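Local coordinates for protein aldehyde dehydrogenase 12 (Zea mays, PDB 6D97) that probably catalyses the NAD-dependent oxidation of L-glutamate gamma-semialdehyde to glutamate, the last step of proline catabolism in plants, at residues A[297-302]-A[456-461]. Residues are numbered along the deposited sequence; the frame is centred on the assembly and turned at random.
Sequences FDWKIL and ERMNAH
Met-458 reaches across to Phe-297 and Trp-299 in a Met-aromatic contact, flanked by two water bridges, beside strand 298-302 in the second alpha/beta domain of the aldehyde dehydrogenase fold. This strand runs in a mixed sheet between strands 331-337 and 463-467; residues 456-461 carry the chain off the end of helix 448-457 and toward strand 463-467, so the contact ties this helix-to-strand connection to the neighbouring strand. With its chain extended beyond CG (chi2 167°), Met-458 delivers its sulfur between the two aromatic side chains. SD meets the Phe-297 ring at its edge, near the ring plane, 5.4 Å from the ring centroid, and the methyl CE lies 4.1 Å from Phe-297 CD2. On the other side chain SD comes obliquely to the five-membered ring of Trp-299, nearest CD1 at 3.8 Å. Phe-297 CG is anti to the backbone N (chi1 -168°), which carries the ring toward strand 331-337, where it also packs on Val-333. Beside this, Ala-460 rests its CB 3.8 Å from the backbone N of Phe-297.

No direct hydrogen bond joins the two segments; water does that work. One water bridges Phe-297 O and Ala-460 O, linking the two backbones. His-461 also reaches outward, its NE2 bonded to Lys-94 of a second subunit, while its ND1 bonds to Asn-483 and to the second water. That water, in the plane of both rings, accepts from Trp-299 NE1 at 2.8 Å and lies 3.1 Å from His-461 ND1.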
loop_
_atom_site.group_PDB
_atom_site.type_symbol
_atom_site.label_atom_id
_atom_site.label_comp_id
_atom_site.label_asym_id
_atom_site.label_seq_id
_atom_site.Cartn_x
_atom_site.Cartn_y
_atom_site.Cartn_z
ATOM N N PHE A 297 23.010 18.413 12.597
ATOM C CA PHE A 297 22.929 19.575 13.474
ATOM C C PHE A 297 21.455 19.859 13.683
ATOM O O PHE A 297 20.827 20.596 12.913
ATOM C CB PHE A 297 23.685 20.777 12.881
ATOM C CG PHE A 297 23.874 21.887 13.847
ATOM C CD1 PHE A 297 24.944 21.892 14.719
ATOM C CD2 PHE A 297 22.958 22.914 13.916
ATOM C CE1 PHE A 297 25.100 22.918 15.641
ATOM C CE2 PHE A 297 23.111 23.939 14.832
ATOM C CZ PHE A 297 24.185 23.943 15.691
ATOM N N ASP A 298 20.899 19.295 14.754
ATOM C CA ASP A 298 19.450 19.230 14.966
ATOM C C ASP A 298 18.960 20.407 15.803
ATOM O O ASP A 298 19.599 20.797 16.792
ATOM C CB ASP A 298 19.123 17.903 15.640
ATOM C CG ASP A 298 19.932 16.760 15.051
ATOM O OD1 ASP A 298 19.935 16.604 13.831
ATOM O OD2 ASP A 298 20.536 15.996 15.809
ATOM N N TRP A 299 17.848 20.989 15.377
ATOM C CA TRP A 299 17.318 22.201 15.963
ATOM C C TRP A 299 15.999 21.916 16.663
ATOM O O TRP A 299 15.277 20.977 16.315
ATOM C CB TRP A 299 17.118 23.315 14.906
ATOM C CG TRP A 299 16.444 22.894 13.628
ATOM C CD1 TRP A 299 17.052 22.557 12.449
ATOM C CD2 TRP A 299 15.036 22.795 13.393
ATOM N NE1 TRP A 299 16.106 22.241 11.503
ATOM C CE2 TRP A 299 14.861 22.377 12.057
ATOM C CE3 TRP A 299 13.905 23.009 14.187
ATOM C CZ2 TRP A 299 13.602 22.172 11.500
ATOM C CZ3 TRP A 299 12.660 22.801 13.636
ATOM C CH2 TRP A 299 12.516 22.386 12.305
ATOM N N LYS A 300 15.705 22.736 17.669
ATOM C CA LYS A 300 14.403 22.780 18.316
ATOM C C LYS A 300 13.911 24.214 18.261
ATOM O O LYS A 300 14.634 25.138 18.652
ATOM C CB LYS A 300 14.466 22.292 19.764
ATOM C CG LYS A 300 13.154 22.432 20.510
ATOM C CD LYS A 300 13.248 21.830 21.900
ATOM C CE LYS A 300 13.200 20.309 21.850
ATOM N NZ LYS A 300 13.736 19.689 23.095
ATOM N N ILE A 301 12.706 24.396 17.737
ATOM C CA ILE A 301 12.044 25.690 17.694
ATOM C C ILE A 301 10.930 25.676 18.729
ATOM O O ILE A 301 10.102 24.756 18.746
ATOM C CB ILE A 301 11.482 25.997 16.295
ATOM C CG1 ILE A 301 12.602 26.095 15.257
ATOM C CG2 ILE A 301 10.683 27.280 16.323
ATOM C CD1 ILE A 301 12.081 26.211 13.836
ATOM N N LEU A 302 10.920 26.679 19.598
ATOM C CA LEU A 302 9.813 26.889 20.519
ATOM C C LEU A 302 8.842 27.883 19.897
ATOM O O LEU A 302 9.243 28.976 19.481
ATOM C CB LEU A 302 10.307 27.411 21.869
ATOM C CG LEU A 302 11.406 26.663 22.628
ATOM C CD1 LEU A 302 11.659 27.351 23.962
ATOM C CD2 LEU A 302 11.056 25.200 22.842
ATOM N N GLU A 456 17.234 26.437 6.780
ATOM C CA GLU A 456 17.435 26.106 5.373
ATOM C C GLU A 456 18.906 26.188 4.981
ATOM O O GLU A 456 19.352 25.454 4.092
ATOM C CB GLU A 456 16.583 27.031 4.501
ATOM C CG GLU A 456 16.838 26.932 3.005
ATOM C CD GLU A 456 16.220 25.697 2.372
ATOM O OE1 GLU A 456 15.535 24.932 3.087
ATOM O OE2 GLU A 456 16.421 25.497 1.152
ATOM N N ARG A 457 19.680 27.051 5.641
ATOM C CA ARG A 457 21.092 27.191 5.311
ATOM C C ARG A 457 21.959 26.081 5.892
ATOM O O ARG A 457 23.131 25.979 5.515
ATOM C CB ARG A 457 21.607 28.557 5.779
ATOM C CG ARG A 457 21.202 29.708 4.868
ATOM C CD ARG A 457 21.425 31.066 5.526
ATOM N NE ARG A 457 22.836 31.349 5.781
ATOM C CZ ARG A 457 23.275 32.401 6.465
ATOM N NH1 ARG A 457 22.414 33.272 6.971
ATOM N NH2 ARG A 457 24.577 32.577 6.647
ATOM N N MET A 458 21.419 25.249 6.781
ATOM C CA MET A 458 22.183 24.139 7.331
ATOM C C MET A 458 22.406 23.067 6.269
ATOM O O MET A 458 21.642 22.945 5.308
ATOM C CB MET A 458 21.468 23.537 8.544
ATOM C CG MET A 458 21.392 24.468 9.745
ATOM S SD MET A 458 20.246 23.911 11.022
ATOM C CE MET A 458 20.194 25.361 12.071
ATOM N N ASN A 459 23.467 22.284 6.454
ATOM C CA ASN A 459 23.844 21.237 5.510
ATOM C C ASN A 459 23.364 19.853 5.923
ATOM O O ASN A 459 23.557 18.895 5.167
ATOM C CB ASN A 459 25.365 21.204 5.330
ATOM C CG ASN A 459 25.903 22.446 4.652
ATOM O OD1 ASN A 459 25.347 22.925 3.661
ATOM N ND2 ASN A 459 27.000 22.975 5.184
ATOM N N ALA A 460 22.760 19.720 7.101
ATOM C CA ALA A 460 22.272 18.443 7.599
ATOM C C ALA A 460 20.814 18.588 7.998
ATOM O O ALA A 460 20.416 19.605 8.574
ATOM C CB ALA A 460 23.105 17.951 8.792
ATOM N N HIS A 461 20.019 17.564 7.686
ATOM C CA HIS A 461 18.580 17.571 7.936
ATOM C C HIS A 461 18.185 16.213 8.522
ATOM O O HIS A 461 17.528 15.396 7.874
ATOM C CB HIS A 461 17.809 17.895 6.657
ATOM C CG HIS A 461 18.203 19.197 6.033
ATOM N ND1 HIS A 461 18.010 20.408 6.659
ATOM C CD2 HIS A 461 18.794 19.476 4.848
ATOM C CE1 HIS A 461 18.458 21.379 5.884
ATOM N NE2 HIS A 461 18.937 20.840 4.777
HETATM O O HOH W 1 19.213 20.337 10.721
HETATM O O HOH W 2 17.572 22.255 9.086
#